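PDB 5ELH: RING finger protein unkempt homolog from Mus musculus, which binds RNA sequence-specifically through clustered CCCH zinc fingers, represses translation and helps establish and maintain the early morphology of cortical neurons. Local coordinates for residues A[51-56]-A[90-95]. Sequence-based numbering, arbitrary orientation.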
loop_
_atom_site.group_PDB
_atom_site.type_symbol
_atom_site.label_atom_id
_atom_site.label_comp_id
_atom_site.label_asym_id
_atom_site.label_seq_id
_atom_site.Cartn_x
_atom_site.Cartn_y
_atom_site.Cartn_z
ATOM N N GLY A 51 10.985 6.510 19.213
ATOM C CA GLY A 51 11.638 7.578 18.482
ATOM C C GLY A 51 12.865 7.163 17.683
ATOM O O GLY A 51 13.428 7.980 16.950
ATOM N N THR A 52 13.287 5.906 17.817
ATOM C CA THR A 52 14.449 5.412 17.081
ATOM C C THR A 52 13.980 4.749 15.786
ATOM O O THR A 52 12.857 4.273 15.710
ATOM C CB THR A 52 15.268 4.391 17.910
ATOM O OG1 THR A 52 14.481 3.218 18.141
ATOM C CG2 THR A 52 15.693 5.000 19.252
ATOM N N PHE A 53 14.824 4.765 14.764
ATOM C CA PHE A 53 14.516 4.100 13.492
ATOM C C PHE A 53 14.817 2.615 13.587
ATOM O O PHE A 53 15.700 2.212 14.341
ATOM C CB PHE A 53 15.377 4.652 12.366
ATOM C CG PHE A 53 14.942 5.995 11.861
ATOM C CD1 PHE A 53 13.630 6.223 11.493
ATOM C CD2 PHE A 53 15.856 7.022 11.744
ATOM C CE1 PHE A 53 13.238 7.453 11.015
ATOM C CE2 PHE A 53 15.468 8.257 11.279
ATOM C CZ PHE A 53 14.157 8.475 10.918
ATOM N N ASN A 54 14.128 1.803 12.786
ATOM C CA ASN A 54 14.420 0.373 12.758
ATOM C C ASN A 54 15.849 0.132 12.278
ATOM O O ASN A 54 16.554 -0.712 12.823
ATOM C CB ASN A 54 13.396 -0.410 11.933
ATOM C CG ASN A 54 13.293 0.080 10.512
ATOM O OD1 ASN A 54 13.601 1.238 10.213
ATOM N ND2 ASN A 54 12.842 -0.796 9.622
ATOM N N TYR A 55 16.289 0.906 11.296
ATOM C CA TYR A 55 17.687 0.901 10.896
ATOM C C TYR A 55 18.187 2.298 10.545
ATOM O O TYR A 55 17.416 3.160 10.112
ATOM C CB TYR A 55 17.930 -0.066 9.731
ATOM C CG TYR A 55 17.235 0.278 8.418
ATOM C CD1 TYR A 55 17.826 1.121 7.503
ATOM C CD2 TYR A 55 16.008 -0.289 8.086
ATOM C CE1 TYR A 55 17.208 1.414 6.297
ATOM C CE2 TYR A 55 15.379 -0.000 6.895
ATOM C CZ TYR A 55 15.985 0.856 5.999
ATOM O OH TYR A 55 15.368 1.158 4.799
ATOM N N SER A 56 19.490 2.491 10.719
ATOM C CA SER A 56 20.138 3.781 10.529
ATOM C C SER A 56 20.099 4.257 9.085
ATOM O O SER A 56 20.232 3.461 8.158
ATOM C CB SER A 56 21.596 3.679 10.973
ATOM O OG SER A 56 22.334 4.813 10.565
ATOM N N ARG A 90 18.153 6.330 0.177
ATOM C CA ARG A 90 17.489 7.344 -0.629
ATOM C C ARG A 90 15.983 7.431 -0.371
ATOM O O ARG A 90 15.379 8.487 -0.554
ATOM C CB ARG A 90 17.778 7.080 -2.109
ATOM C CG ARG A 90 19.182 7.512 -2.535
ATOM C CD ARG A 90 19.577 7.002 -3.922
ATOM N NE ARG A 90 18.569 7.262 -4.951
ATOM C CZ ARG A 90 18.512 8.359 -5.705
ATOM N NH1 ARG A 90 19.401 9.337 -5.547
ATOM N NH2 ARG A 90 17.554 8.487 -6.617
ATOM N N TYR A 91 15.376 6.324 0.044
ATOM C CA TYR A 91 13.939 6.286 0.307
ATOM C C TYR A 91 13.650 6.170 1.802
ATOM O O TYR A 91 12.540 5.832 2.215
ATOM C CB TYR A 91 13.277 5.174 -0.507
ATOM C CG TYR A 91 13.426 5.462 -1.984
ATOM C CD1 TYR A 91 14.536 5.013 -2.685
ATOM C CD2 TYR A 91 12.503 6.249 -2.655
ATOM C CE1 TYR A 91 14.703 5.293 -4.015
ATOM C CE2 TYR A 91 12.658 6.538 -3.982
ATOM C CZ TYR A 91 13.764 6.061 -4.664
ATOM O OH TYR A 91 13.941 6.342 -6.001
ATOM N N HIS A 92 14.656 6.496 2.597
ATOM C CA HIS A 92 14.531 6.514 4.054
ATOM C C HIS A 92 13.713 7.726 4.502
ATOM O O HIS A 92 13.755 8.796 3.866
ATOM C CB HIS A 92 15.925 6.571 4.681
ATOM C CG HIS A 92 15.996 6.053 6.086
ATOM N ND1 HIS A 92 15.449 6.724 7.161
ATOM C CD2 HIS A 92 16.583 4.945 6.594
ATOM C CE1 HIS A 92 15.673 6.035 8.267
ATOM N NE2 HIS A 92 16.371 4.960 7.953
ATOM N N LEU A 93 12.964 7.544 5.585
ATOM C CA LEU A 93 12.179 8.622 6.203
ATOM C C LEU A 93 13.018 9.867 6.499
ATOM O O LEU A 93 12.534 10.991 6.415
ATOM C CB LEU A 93 11.520 8.119 7.493
ATOM C CG LEU A 93 10.299 7.218 7.285
ATOM C CD1 LEU A 93 9.985 6.419 8.547
ATOM C CD2 LEU A 93 9.099 8.042 6.845
ATOM N N ARG A 94 14.292 9.651 6.796
ATOM C CA ARG A 94 15.222 10.713 7.132
ATOM C C ARG A 94 15.576 11.604 5.951
ATOM O O ARG A 94 15.799 12.802 6.121
ATOM C CB ARG A 94 16.507 10.097 7.688
ATOM C CG ARG A 94 17.654 11.077 7.895
ATOM C CD ARG A 94 17.293 12.153 8.901
ATOM N NE ARG A 94 18.413 13.055 9.145
ATOM C CZ ARG A 94 18.673 14.146 8.436
ATOM N NH1 ARG A 94 17.893 14.495 7.414
ATOM N NH2 ARG A 94 19.723 14.894 8.754
ATOM N N TYR A 95 15.643 11.015 4.765
ATOM C CA TYR A 95 16.240 11.686 3.611
ATOM C C TYR A 95 15.364 11.855 2.370
ATOM O O TYR A 95 15.579 12.792 1.596
ATOM C CB TYR A 95 17.524 10.969 3.216
ATOM C CG TYR A 95 18.655 11.183 4.182
ATOM C CD1 TYR A 95 19.101 12.464 4.472
ATOM C CD2 TYR A 95 19.288 10.107 4.796
ATOM C CE1 TYR A 95 20.136 12.679 5.336
ATOM C CE2 TYR A 95 20.336 10.312 5.680
ATOM C CZ TYR A 95 20.749 11.602 5.951
ATOM O OH TYR A 95 21.788 11.839 6.807
#
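His-92 reaches between Phe-53 and Tyr-55 and meets both rings with its edge. Its CE1 stands 3.5 Å above the centre of the Phe-53 ring, a T-shaped stack with planes at 85°, in which the polar C-H between two nitrogens faces the pi cloud. Toward Tyr-55 the edge-to-face pairing is offset, with His-92 CD2 3.6 Å from Tyr-55 CE1. Between CE1 and CD2 of the imidazole, His-92 NE2 donates its N-H to Tyr-55 O at 3.0 Å, nearly straight at 170° and close to the ring plane. Histidine suits the place because one small ring offers C-H edges, a donor and an acceptor: His-92 ND1 takes the backbone N-H of Arg-94 at 3.2 Å, fixing the ring's rotation. His-92 CG lies anti to the backbone N of the same residue (chi1 -157°), which carries the imidazole across to the aromatic pair. The resulting aromatic cluster joins two loop segments of the CCCH zinc-finger array: residues 51-56 enter the finger predicted at 55-84, and residues 90-95, at the end of helix 87-90, reach the one predicted at 95-125. The Tyr-55 side chain is about 8 Å from a bound zinc ion, but His-92 is not among the zinc ligands. A leucine in its place would probably leave Tyr-55 O and the Arg-94 N-H without these partners and Phe-53 without its edge-on neighbour. Phenylalanine offers a flat apolar face to the imidazole C-H and ring carbons to the aliphatic Leu-93 CB, 4.0 Å from Phe-53 CE1, and Arg-94 CB. Farther out, Tyr-55 OH is hydrogen-bonded to Arg-43 O, while the Arg-94 guanidinium forms a salt bridge with Glu-136.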